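Local coordinates for glycoside hydrolase family 16 protein (Bacteroides ovatus, PDB 7KR6) that probably hydrolyses beta-glucan chains from within as an endo-glucanase, and here holds a glycan containing 2-deoxy-2-fluoroglucose in its pocket, at residues T60-Q65 / G246-N251; A87-N92 / N251-L256; I116-T121 / M148-Q153; G124-F129 / N237-G242. The protein carries 1 engineered substitution. One frame throughout, in Å; residues are numbered along the deposited sequence.

Contact 4 lies in the middle: strands 125-133 and 232-240 pair there, and Trp126 and Ala128 help line the glycan pocket. Contact 3, centred about 7 Å from contact 4, packs the strand next to 125-133 against the other layer of the beta sandwich. Contact 1, about 10 Å between centres from contact 4, brings the loop carrying Thr60 and Asn61 to the sugars, and Leu64 N probably bonds to Val240 O there. Contact 2 shares Asn251 with contact 1 and touches contact 4 through Ala87 and Leu253. It is remote from the glycan, the Ala87 side chain being about 14 Å from the fluoroglucose, whereas contacts 1 and 4 both touch that sugar.

Contact 1: residues T60-Q65 / G246-N251; sequences TNQELQ and GITDIN. With BGC (beta-D-glucopyranose), chain C; G2F (2-deoxy-2-fluoro-alpha-D-glucopyranose), chain B; BGC (beta-D-glucopyranose), chain D.
Leu64 and Gln62 make the apolar part of this loop-to-loop contact. Leu64 sends CD2 over the backbone of 246-251, 3.6 Å from Thr248 O, while its CD1 comes within 4.3 Å of Ile247 CG2. Gln62 lies obliquely across Thr248, with CB 3.7 Å from Thr248 CG2. Its CG stands beside the backbone N (chi1 -65°), and the extended chain beyond it carries the amide past the threonine methyl.

No direct hydrogen bond crosses between the loops. A single water does the polar joining, giving one proton to Gln62 O at 2.6 Å and the other to Thr248 O at 2.8 Å.

Within 60-65 a type I' turn from Thr60 to Glu63 is closed by Glu63 N bonding to Thr60 O. The Glu63 carboxylate organises the rest: Asn61 ND2 reaches OE2 of Glu63 at 2.9 Å, lying close to the line of that C-O bond, and Gln65 NE2 takes OE1 from the anti side. In 246-251, Asp249 OD1 accepts from Asn251 N to form an Asx turn.

The sugars meet the turn on Asn61. Its OD1 accepts from O2 of one glucose at 2.6 Å, and its ND2 gives a nearly straight bond (170°) to O3 of the fluoroglucose at 3.1 Å. Glu63 is thus a second-shell residue that fixes the rotation of the Asn61 amide, with Thr60 CG2 lying against two glucose rings. Such a turn, with one asparagine bridging adjacent sugars, forms one edge of the glycan-binding cleft of this family 16 enzyme.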
# COMPACT_ATOMS: atom_id res chain seq x y z
N THR A 60 5.21 -10.27 -14.66
CA THR A 60 4.63 -9.16 -13.84
C THR A 60 5.32 -9.03 -12.49
O THR A 60 5.78 -10.07 -11.95
CB THR A 60 3.12 -9.33 -13.60
OG1 THR A 60 2.77 -10.56 -12.97
CG2 THR A 60 2.35 -9.23 -14.90
N ASN A 61 5.32 -7.80 -11.96
CA ASN A 61 5.62 -7.49 -10.54
C ASN A 61 7.01 -7.98 -10.13
O ASN A 61 7.20 -8.22 -8.93
CB ASN A 61 4.54 -8.08 -9.62
CG ASN A 61 3.17 -7.56 -10.00
OD1 ASN A 61 3.02 -6.35 -10.21
ND2 ASN A 61 2.18 -8.43 -10.03
N GLN A 62 7.94 -8.18 -11.06
CA GLN A 62 9.28 -8.76 -10.72
C GLN A 62 9.17 -10.14 -10.04
O GLN A 62 10.11 -10.59 -9.33
CB GLN A 62 10.06 -7.81 -9.81
CG GLN A 62 10.42 -6.47 -10.46
CD GLN A 62 11.10 -5.54 -9.48
OE1 GLN A 62 12.32 -5.60 -9.28
NE2 GLN A 62 10.33 -4.71 -8.79
N GLU A 63 8.13 -10.89 -10.35
CA GLU A 63 7.92 -12.26 -9.80
C GLU A 63 9.00 -13.22 -10.32
O GLU A 63 9.52 -13.02 -11.46
CB GLU A 63 6.54 -12.80 -10.13
CG GLU A 63 5.42 -11.97 -9.51
CD GLU A 63 4.07 -12.06 -10.16
OE1 GLU A 63 3.86 -12.98 -10.94
OE2 GLU A 63 3.25 -11.12 -9.92
N LEU A 64 9.36 -14.20 -9.52
CA LEU A 64 10.44 -15.17 -9.84
C LEU A 64 9.89 -16.37 -10.63
O LEU A 64 10.71 -16.99 -11.32
CB LEU A 64 11.10 -15.63 -8.54
CG LEU A 64 11.77 -14.50 -7.74
CD1 LEU A 64 12.24 -14.97 -6.37
CD2 LEU A 64 12.90 -13.90 -8.52
N GLN A 65 8.64 -16.78 -10.44
CA GLN A 65 8.15 -18.05 -11.04
C GLN A 65 7.85 -17.84 -12.52
O GLN A 65 7.39 -16.76 -12.93
CB GLN A 65 6.87 -18.56 -10.38
CG GLN A 65 5.59 -17.88 -10.83
CD GLN A 65 5.49 -16.42 -10.46
OE1 GLN A 65 6.07 -15.98 -9.45
NE2 GLN A 65 4.71 -15.69 -11.24
N GLY A 246 8.59 -8.23 -1.27
CA GLY A 246 9.90 -7.61 -1.07
C GLY A 246 11.06 -8.50 -1.47
O GLY A 246 12.22 -8.06 -1.29
N ILE A 247 10.80 -9.64 -2.10
CA ILE A 247 11.85 -10.57 -2.57
C ILE A 247 11.79 -10.66 -4.09
O ILE A 247 10.78 -11.22 -4.62
CB ILE A 247 11.62 -11.94 -1.94
CG1 ILE A 247 11.81 -11.87 -0.43
CG2 ILE A 247 12.49 -12.98 -2.61
CD1 ILE A 247 11.17 -13.02 0.30
N THR A 248 12.81 -10.11 -4.78
CA THR A 248 12.86 -10.04 -6.25
C THR A 248 14.16 -10.68 -6.74
O THR A 248 14.39 -10.64 -7.90
CB THR A 248 12.67 -8.60 -6.74
OG1 THR A 248 13.68 -7.75 -6.18
CG2 THR A 248 11.31 -8.05 -6.33
N ASP A 249 14.90 -11.35 -5.86
CA ASP A 249 16.19 -12.01 -6.19
C ASP A 249 16.12 -13.38 -5.56
O ASP A 249 15.75 -13.46 -4.36
CB ASP A 249 17.34 -11.13 -5.69
CG ASP A 249 18.73 -11.76 -5.62
OD1 ASP A 249 18.92 -12.90 -6.14
OD2 ASP A 249 19.61 -11.07 -5.03
N ILE A 250 16.35 -14.42 -6.34
CA ILE A 250 16.28 -15.81 -5.84
C ILE A 250 17.22 -15.98 -4.64
O ILE A 250 16.93 -16.84 -3.80
CB ILE A 250 16.56 -16.84 -6.95
CG1 ILE A 250 16.07 -18.23 -6.51
CG2 ILE A 250 18.02 -16.77 -7.40
CD1 ILE A 250 15.97 -19.23 -7.62
N ASN A 251 18.30 -15.19 -4.55
CA ASN A 251 19.24 -15.27 -3.39
C ASN A 251 18.59 -14.82 -2.09
O ASN A 251 19.17 -15.03 -1.01
CB ASN A 251 20.48 -14.41 -3.61
CG ASN A 251 21.47 -15.07 -4.52
OD1 ASN A 251 21.39 -16.28 -4.71
ND2 ASN A 251 22.36 -14.28 -5.10
C2 BGC C . 0.59 -6.09 -12.29
C3 BGC C . 0.33 -5.66 -13.76
C4 BGC C . -0.37 -6.74 -14.56
C5 BGC C . -1.66 -7.22 -13.87
C6 BGC C . -2.36 -8.36 -14.56
C1 BGC C . -0.74 -6.59 -11.77
O2 BGC C . 1.13 -5.07 -11.50
O3 BGC C . 1.62 -5.31 -14.27
O4 BGC C . -0.66 -6.22 -15.89
O5 BGC C . -1.30 -7.65 -12.52
O6 BGC C . -1.50 -9.52 -14.65
C1 G2F B . -3.56 -7.11 -8.25
C2 G2F B . -2.33 -6.62 -8.93
C3 G2F B . -1.74 -7.68 -9.85
C4 G2F B . -1.44 -8.90 -9.01
C5 G2F B . -2.79 -9.37 -8.40
C6 G2F B . -2.76 -10.64 -7.58
O3 G2F B . -0.59 -7.17 -10.51
O4 G2F B . -0.81 -9.90 -9.89
O5 G2F B . -3.39 -8.36 -7.57
O6 G2F B . -1.69 -10.57 -6.57
F2 G2F B . -2.62 -5.38 -9.58
C2 BGC D . -0.98 -6.52 -18.18
C3 BGC D . -0.34 -7.11 -19.43
C4 BGC D . 1.11 -6.75 -19.46
C5 BGC D . 1.78 -7.18 -18.15
C6 BGC D . 3.25 -6.83 -18.15
C1 BGC D . -0.24 -7.01 -16.92
O2 BGC D . -2.33 -6.95 -18.11
O3 BGC D . -0.98 -6.46 -20.53
O4 BGC D . 1.74 -7.49 -20.52
O5 BGC D . 1.10 -6.57 -17.04
O6 BGC D . 3.51 -5.44 -18.17
O HOH W 1 12.61 -10.51 -10.07

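Contact 2: residues A87-N92 / N251-L256; sequences AERKGN and NKLTGL
Ala87 meets Leu256 at the start of the contact, its CB lying 4.3 Å from Leu256 CD2. At Glu88 it is the backbone that touches: Leu256 CD2 comes to 3.8 Å from Glu88 C, whereas the side chain leaves on the far side of the strand, CB pointing away, and Glu88 OE1 bonds to His71.

Arg89 carries most of what follows. Its CB rests 4.0 Å from Leu256 CD2. CG is anti to the backbone N (chi1 -175°) and the chain stays extended to NE, which takes the guanidinium past the leucine and alongside the 251-256 loop. There NH1 donates to Leu256 O at 3.1 Å with a straight bond (164°), the oxygen lying at the edge of the guanidinium and the donor in the carbonyl plane. Arg89 NH1 also reaches a water, 2.9 Å away, that lies within bonding distance of Leu253 O as well.

Farther along, Gly91 turns its carbonyl back, and Arg89 NE bonds to Gly91 O at 2.8 Å. Asn92 adds its OD1, 3.0 Å from Arg89 NH2 and tilted a little from the guanidinium plane. A second water, weakly held by NH2, links it to Asn251 OD1. Two carbonyls, an amide oxygen and two waters therefore surround its edge and fix its position and rotation, without any carboxylate among these partners.

The pair sits at an outer end of the beta structure. Strand 80-90 runs between strands 93-107 and 261-271, and the loop leading into 261-271 folds over it. Leu256 and Leu253 both pack on Ile94 of strand 93-107, Leu256 also on Val262, and Ala87 and Leu253 both reach Val240 of strand 232-240.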
# COMPACT_ATOMS: atom_id res chain seq x y z
N ALA A 87 3.74 -24.72 -6.61
CA ALA A 87 5.00 -23.98 -6.78
C ALA A 87 6.16 -24.95 -6.53
O ALA A 87 6.07 -25.73 -5.58
CB ALA A 87 5.05 -22.82 -5.84
N GLU A 88 7.12 -24.94 -7.41
CA GLU A 88 8.23 -25.92 -7.42
C GLU A 88 9.53 -25.21 -7.76
O GLU A 88 9.55 -24.38 -8.67
CB GLU A 88 7.98 -26.97 -8.50
CG GLU A 88 9.15 -27.93 -8.65
CD GLU A 88 8.84 -29.11 -9.55
OE1 GLU A 88 7.86 -29.04 -10.34
OE2 GLU A 88 9.58 -30.09 -9.46
N ARG A 89 10.62 -25.58 -7.08
CA ARG A 89 11.95 -25.08 -7.43
C ARG A 89 12.83 -26.23 -7.92
O ARG A 89 12.87 -27.28 -7.27
CB ARG A 89 12.59 -24.42 -6.22
CG ARG A 89 13.92 -23.78 -6.56
CD ARG A 89 14.43 -22.93 -5.42
NE ARG A 89 15.79 -22.47 -5.59
CZ ARG A 89 16.41 -21.64 -4.77
NH1 ARG A 89 15.80 -21.22 -3.66
NH2 ARG A 89 17.64 -21.24 -5.04
N LYS A 90 13.53 -26.00 -9.02
CA LYS A 90 14.44 -26.99 -9.66
C LYS A 90 15.72 -26.20 -9.96
O LYS A 90 15.71 -25.38 -10.88
CB LYS A 90 13.75 -27.65 -10.85
N GLY A 91 16.76 -26.35 -9.14
CA GLY A 91 17.93 -25.48 -9.21
C GLY A 91 17.55 -24.04 -8.85
O GLY A 91 16.99 -23.82 -7.76
N ASN A 92 17.76 -23.11 -9.77
CA ASN A 92 17.37 -21.69 -9.56
C ASN A 92 16.17 -21.38 -10.46
O ASN A 92 15.86 -20.19 -10.56
CB ASN A 92 18.52 -20.71 -9.80
CG ASN A 92 19.59 -20.78 -8.72
OD1 ASN A 92 19.31 -20.98 -7.53
ND2 ASN A 92 20.84 -20.61 -9.14
N ASN A 251 18.30 -15.19 -4.55
CA ASN A 251 19.24 -15.27 -3.39
C ASN A 251 18.59 -14.82 -2.09
O ASN A 251 19.17 -15.03 -1.01
CB ASN A 251 20.48 -14.41 -3.61
CG ASN A 251 21.47 -15.07 -4.52
OD1 ASN A 251 21.39 -16.28 -4.71
ND2 ASN A 251 22.36 -14.28 -5.10
N LYS A 252 17.41 -14.21 -2.14
CA LYS A 252 16.69 -13.75 -0.93
C LYS A 252 15.43 -14.60 -0.70
O LYS A 252 14.71 -14.31 0.27
CB LYS A 252 16.34 -12.26 -1.05
CG LYS A 252 17.51 -11.37 -1.42
CD LYS A 252 18.59 -11.35 -0.34
CE LYS A 252 19.78 -10.50 -0.71
NZ LYS A 252 20.90 -10.72 0.25
N LEU A 253 15.18 -15.60 -1.52
CA LEU A 253 13.99 -16.48 -1.38
C LEU A 253 14.29 -17.46 -0.25
O LEU A 253 15.36 -18.07 -0.26
CB LEU A 253 13.68 -17.13 -2.72
CG LEU A 253 12.35 -17.88 -2.76
CD1 LEU A 253 11.19 -16.90 -2.71
CD2 LEU A 253 12.27 -18.73 -4.01
N THR A 254 13.48 -17.49 0.79
CA THR A 254 13.63 -18.53 1.85
C THR A 254 12.46 -19.51 1.86
O THR A 254 12.59 -20.57 2.46
CB THR A 254 13.84 -17.84 3.20
OG1 THR A 254 12.76 -16.99 3.57
CG2 THR A 254 15.09 -16.99 3.17
N GLY A 255 11.35 -19.20 1.19
CA GLY A 255 10.10 -19.96 1.32
C GLY A 255 10.01 -21.13 0.34
O GLY A 255 9.00 -21.86 0.38
N LEU A 256 11.00 -21.33 -0.52
CA LEU A 256 10.98 -22.47 -1.48
C LEU A 256 12.43 -22.93 -1.73
O LEU A 256 13.18 -22.28 -2.50
CB LEU A 256 10.26 -22.01 -2.75
CG LEU A 256 9.77 -23.13 -3.67
CD1 LEU A 256 8.73 -23.97 -2.99
CD2 LEU A 256 9.26 -22.57 -4.99
O HOH W 2 17.31 -19.11 -2.29
O HOH W 3 19.95 -19.06 -4.65

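Contact 3: residues I116-T121 / M148-Q153; sequences IKLPKT and MAMGEQ. Engineered in segment 148-153: Ala149 (natural residue Glu).
Thr121 and Gly151 mark the close end of two segments that run in much the same direction, 24° apart: their CA atoms are 5.4 Å from each other, whereas those of Ile116 and Met148 are 10.5 Å apart. No hydrogen bond joins the segments. They belong to facing layers of the sandwich, and side chains fill the wedge between them.

At the wide end Ile116 CD1 and Met148 CE reach toward each other, tip to tip, at 4.0 Å. Met148 starts out pointing opposite its own N (chi1 171°), then bends twice, which brings CE round to Leu118 CD1 as well, at 4.1 Å. Leu118 sits in the middle: the same CD1 lies 3.5 Å from Met150 SD, the two side chains crossing at a slant.

Toward the narrow end Thr121 CG2 faces Met150 CB at 4.3 Å, and Thr121 OG1 sits 3.9 Å from Gly151 CA while bonding to Gln192. Ala149, engineered in place of Glu, directs its CB away, to the face where Trp126 lies.

Leu118 and Thr121 also lean on Pro127 of the neighbouring strand, and Met148 and Met150 on Val165. With methyl groups and two thioethers meeting, and the Thr121 hydroxyl bonded to Gln192, the layers cohere here through van der Waals contact, consistent with the hydrophobic core of a family 16 jelly roll.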
# COMPACT_ATOMS: atom_id res chain seq x y z
N ILE A 116 -10.37 -22.06 0.30
CA ILE A 116 -8.94 -22.11 -0.06
C ILE A 116 -8.13 -22.54 1.16
O ILE A 116 -8.30 -21.95 2.24
CB ILE A 116 -8.45 -20.74 -0.58
CG1 ILE A 116 -9.33 -20.23 -1.73
CG2 ILE A 116 -7.01 -20.82 -1.02
CD1 ILE A 116 -8.96 -18.83 -2.20
N LYS A 117 -7.20 -23.43 0.89
CA LYS A 117 -6.15 -23.86 1.83
C LYS A 117 -4.83 -23.32 1.29
O LYS A 117 -4.47 -23.61 0.15
CB LYS A 117 -6.11 -25.39 1.96
CG LYS A 117 -5.08 -25.84 2.99
CD LYS A 117 -5.34 -27.25 3.44
CE LYS A 117 -4.36 -28.22 2.88
NZ LYS A 117 -4.82 -29.62 3.11
N LEU A 118 -4.12 -22.59 2.14
CA LEU A 118 -2.92 -21.83 1.75
C LEU A 118 -1.71 -22.50 2.38
O LEU A 118 -1.76 -22.93 3.53
CB LEU A 118 -3.05 -20.38 2.22
CG LEU A 118 -4.08 -19.55 1.48
CD1 LEU A 118 -4.23 -18.17 2.10
CD2 LEU A 118 -3.75 -19.49 -0.01
N PRO A 119 -0.57 -22.50 1.66
CA PRO A 119 0.72 -22.89 2.22
C PRO A 119 1.17 -21.78 3.19
O PRO A 119 0.71 -20.63 3.15
CB PRO A 119 1.65 -22.89 1.01
CG PRO A 119 1.07 -21.82 0.14
CD PRO A 119 -0.43 -21.91 0.33
N LYS A 120 2.09 -22.13 4.08
CA LYS A 120 2.89 -21.11 4.79
C LYS A 120 3.63 -20.24 3.78
O LYS A 120 4.43 -20.74 2.99
CB LYS A 120 3.77 -21.84 5.81
CG LYS A 120 2.92 -22.41 6.94
CD LYS A 120 3.67 -22.95 8.09
CE LYS A 120 2.78 -23.82 8.95
NZ LYS A 120 1.70 -23.06 9.62
N THR A 121 3.37 -18.94 3.81
CA THR A 121 3.89 -18.01 2.78
C THR A 121 5.26 -17.47 3.17
O THR A 121 5.97 -16.96 2.26
CB THR A 121 2.92 -16.86 2.52
OG1 THR A 121 2.60 -16.14 3.72
CG2 THR A 121 1.67 -17.38 1.85
N MET A 148 -8.25 -11.37 -1.92
CA MET A 148 -7.31 -11.79 -0.86
C MET A 148 -5.95 -12.01 -1.51
O MET A 148 -5.86 -12.61 -2.56
CB MET A 148 -7.82 -13.08 -0.20
CG MET A 148 -6.86 -13.79 0.78
SD MET A 148 -5.53 -14.76 0.03
CE MET A 148 -6.43 -16.15 -0.65
N ALA A 149 -4.92 -11.54 -0.83
CA ALA A 149 -3.53 -11.93 -1.08
C ALA A 149 -2.86 -12.08 0.28
O ALA A 149 -3.21 -11.34 1.21
CB ALA A 149 -2.83 -10.92 -1.90
N MET A 150 -1.96 -13.03 0.37
CA MET A 150 -1.05 -13.11 1.56
C MET A 150 0.38 -13.11 1.05
O MET A 150 0.64 -13.29 -0.15
CB MET A 150 -1.34 -14.36 2.39
CG MET A 150 -2.74 -14.35 2.93
SD MET A 150 -3.09 -15.57 4.19
CE MET A 150 -2.40 -14.73 5.62
N GLY A 151 1.32 -12.86 1.95
CA GLY A 151 2.74 -12.91 1.57
C GLY A 151 3.40 -11.54 1.59
O GLY A 151 4.57 -11.44 1.18
N GLU A 152 2.71 -10.46 1.97
CA GLU A 152 3.27 -9.08 1.82
C GLU A 152 4.54 -8.91 2.67
O GLU A 152 4.60 -9.50 3.77
CB GLU A 152 2.22 -8.05 2.21
CG GLU A 152 2.50 -6.65 1.69
CD GLU A 152 3.26 -5.76 2.67
OE1 GLU A 152 3.99 -4.88 2.23
OE2 GLU A 152 3.18 -6.01 3.88
N GLN A 153 5.48 -8.12 2.16
CA GLN A 153 6.80 -7.79 2.81
C GLN A 153 6.62 -7.52 4.32
O GLN A 153 7.37 -8.11 5.12
CB GLN A 153 7.39 -6.55 2.12
CG GLN A 153 8.72 -6.07 2.67
CD GLN A 153 9.33 -4.99 1.80
OE1 GLN A 153 8.96 -4.80 0.65
NE2 GLN A 153 10.30 -4.28 2.34

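Contact 4: residues G124-F129 / N237-G242; sequences GLWPAF and NLAVGG. With G2F (2-deoxy-2-fluoro-alpha-D-glucopyranose), chain B.
Trp126 and Ala239 face each other as a hydrogen-bonded antiparallel pair, each backbone N donating to the other's O, and the indole grows from this point toward the glycan. Its CB sits 4.0 Å from Ala239 CB. With chi1 at 178° the ring leaves on the far side from its own N and extends over the end of strand 232-240. CE3 is 3.9 Å from Ala239 CB and, edge-on, 3.3 Å from Gly241 O, which lies in the ring plane. Beyond it CZ3 passes 4.0 Å from Gly242 CA. On the other long side of the indole, CZ2 comes to 3.4 Å from O6 of the fluoroglucose, which comes in obliquely and lies near NE1 too.

Above one face of the indole, toward the rim, lies a water. It gives a proton to Trp126 O and receives one from Asn237 ND2. The same water O is 2.8 Å from O6 of the fluoroglucose, to which it is hydrogen-bonded. Asn237 is itself held by Trp130 and Tyr67, and Phe244 stacks on the Trp126 ring.

Around the tryptophan the strands are laced by further backbone bonds, from Gly241 N to Gly124 O and in both directions between Ala128 and Asn237. On the other face of the sheet, Pro127 and Leu125 pack against Leu238.

The chemistry divides by face: aliphatic contacts join the strands toward the core, while the pocket side offers an indole, the Ala128 methyl and a water to the sugar. Gly241 O is buried without a hydrogen-bond partner, and the indole's C-H edge, probably slightly positive, is the group it meets.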
# COMPACT_ATOMS: atom_id res chain seq x y z
N GLY A 124 8.44 -15.60 0.87
CA GLY A 124 8.26 -15.15 -0.52
C GLY A 124 7.09 -15.75 -1.29
O GLY A 124 6.92 -15.32 -2.45
N LEU A 125 6.27 -16.62 -0.72
CA LEU A 125 5.08 -17.11 -1.49
C LEU A 125 4.00 -16.02 -1.49
O LEU A 125 3.86 -15.27 -0.48
CB LEU A 125 4.58 -18.42 -0.91
CG LEU A 125 5.57 -19.58 -0.81
CD1 LEU A 125 4.84 -20.84 -0.35
CD2 LEU A 125 6.23 -19.81 -2.15
N TRP A 126 3.28 -15.90 -2.61
CA TRP A 126 2.29 -14.84 -2.81
C TRP A 126 1.06 -15.42 -3.50
O TRP A 126 0.85 -15.24 -4.73
CB TRP A 126 2.97 -13.72 -3.60
CG TRP A 126 2.12 -12.55 -3.95
CD1 TRP A 126 0.90 -12.18 -3.47
CD2 TRP A 126 2.51 -11.53 -4.89
NE1 TRP A 126 0.48 -11.02 -4.08
CE2 TRP A 126 1.44 -10.62 -4.96
CE3 TRP A 126 3.61 -11.36 -5.74
CZ2 TRP A 126 1.47 -9.52 -5.81
CZ3 TRP A 126 3.64 -10.27 -6.58
CH2 TRP A 126 2.59 -9.37 -6.60
N PRO A 127 0.21 -16.10 -2.73
CA PRO A 127 -1.08 -16.58 -3.25
C PRO A 127 -2.08 -15.44 -3.37
O PRO A 127 -2.04 -14.51 -2.54
CB PRO A 127 -1.60 -17.49 -2.16
CG PRO A 127 -0.94 -16.95 -0.87
CD PRO A 127 0.43 -16.51 -1.33
N ALA A 128 -3.00 -15.54 -4.34
CA ALA A 128 -4.05 -14.52 -4.50
C ALA A 128 -5.31 -15.13 -5.13
O ALA A 128 -5.24 -16.15 -5.89
CB ALA A 128 -3.53 -13.35 -5.29
N PHE A 129 -6.43 -14.54 -4.77
CA PHE A 129 -7.77 -14.80 -5.31
C PHE A 129 -8.29 -13.44 -5.73
O PHE A 129 -8.42 -12.55 -4.85
CB PHE A 129 -8.62 -15.44 -4.20
CG PHE A 129 -10.10 -15.54 -4.47
CD1 PHE A 129 -10.61 -15.77 -5.75
CD2 PHE A 129 -10.99 -15.41 -3.42
CE1 PHE A 129 -11.98 -15.88 -5.94
CE2 PHE A 129 -12.36 -15.54 -3.60
CZ PHE A 129 -12.84 -15.77 -4.88
N ASN A 237 -3.88 -17.68 -8.35
CA ASN A 237 -2.46 -17.92 -8.70
C ASN A 237 -1.65 -18.08 -7.43
O ASN A 237 -2.11 -17.63 -6.35
CB ASN A 237 -1.84 -16.80 -9.52
CG ASN A 237 -1.69 -15.54 -8.71
OD1 ASN A 237 -2.70 -14.92 -8.30
ND2 ASN A 237 -0.47 -15.28 -8.24
N LEU A 238 -0.52 -18.74 -7.57
CA LEU A 238 0.50 -18.82 -6.49
C LEU A 238 1.78 -18.25 -7.09
O LEU A 238 2.53 -18.96 -7.80
CB LEU A 238 0.62 -20.25 -5.96
CG LEU A 238 1.71 -20.49 -4.91
CD1 LEU A 238 1.46 -19.65 -3.67
CD2 LEU A 238 1.67 -21.93 -4.51
N ALA A 239 2.03 -16.96 -6.82
CA ALA A 239 3.27 -16.31 -7.27
C ALA A 239 4.36 -16.66 -6.26
O ALA A 239 4.02 -17.04 -5.12
CB ALA A 239 3.09 -14.82 -7.43
N VAL A 240 5.60 -16.62 -6.74
CA VAL A 240 6.81 -16.79 -5.89
C VAL A 240 7.69 -15.55 -6.05
O VAL A 240 8.18 -15.25 -7.20
CB VAL A 240 7.55 -18.08 -6.26
CG1 VAL A 240 8.69 -18.34 -5.30
CG2 VAL A 240 6.61 -19.27 -6.34
N GLY A 241 7.95 -14.84 -4.95
CA GLY A 241 8.60 -13.53 -5.02
C GLY A 241 7.76 -12.49 -5.74
O GLY A 241 6.60 -12.78 -6.06
N GLY A 242 8.37 -11.38 -6.05
CA GLY A 242 7.68 -10.19 -6.57
C GLY A 242 7.78 -9.04 -5.58
O GLY A 242 7.93 -9.25 -4.36
C1 G2F B . -3.56 -7.11 -8.25
C2 G2F B . -2.33 -6.62 -8.93
C3 G2F B . -1.74 -7.68 -9.85
C4 G2F B . -1.44 -8.90 -9.01
C5 G2F B . -2.79 -9.37 -8.40
C6 G2F B . -2.76 -10.64 -7.58
O3 G2F B . -0.59 -7.17 -10.51
O4 G2F B . -0.81 -9.90 -9.89
O5 G2F B . -3.39 -8.36 -7.57
O6 G2F B . -1.69 -10.57 -6.57
F2 G2F B . -2.62 -5.38 -9.58
O HOH W 4 -0.16 -12.89 -6.50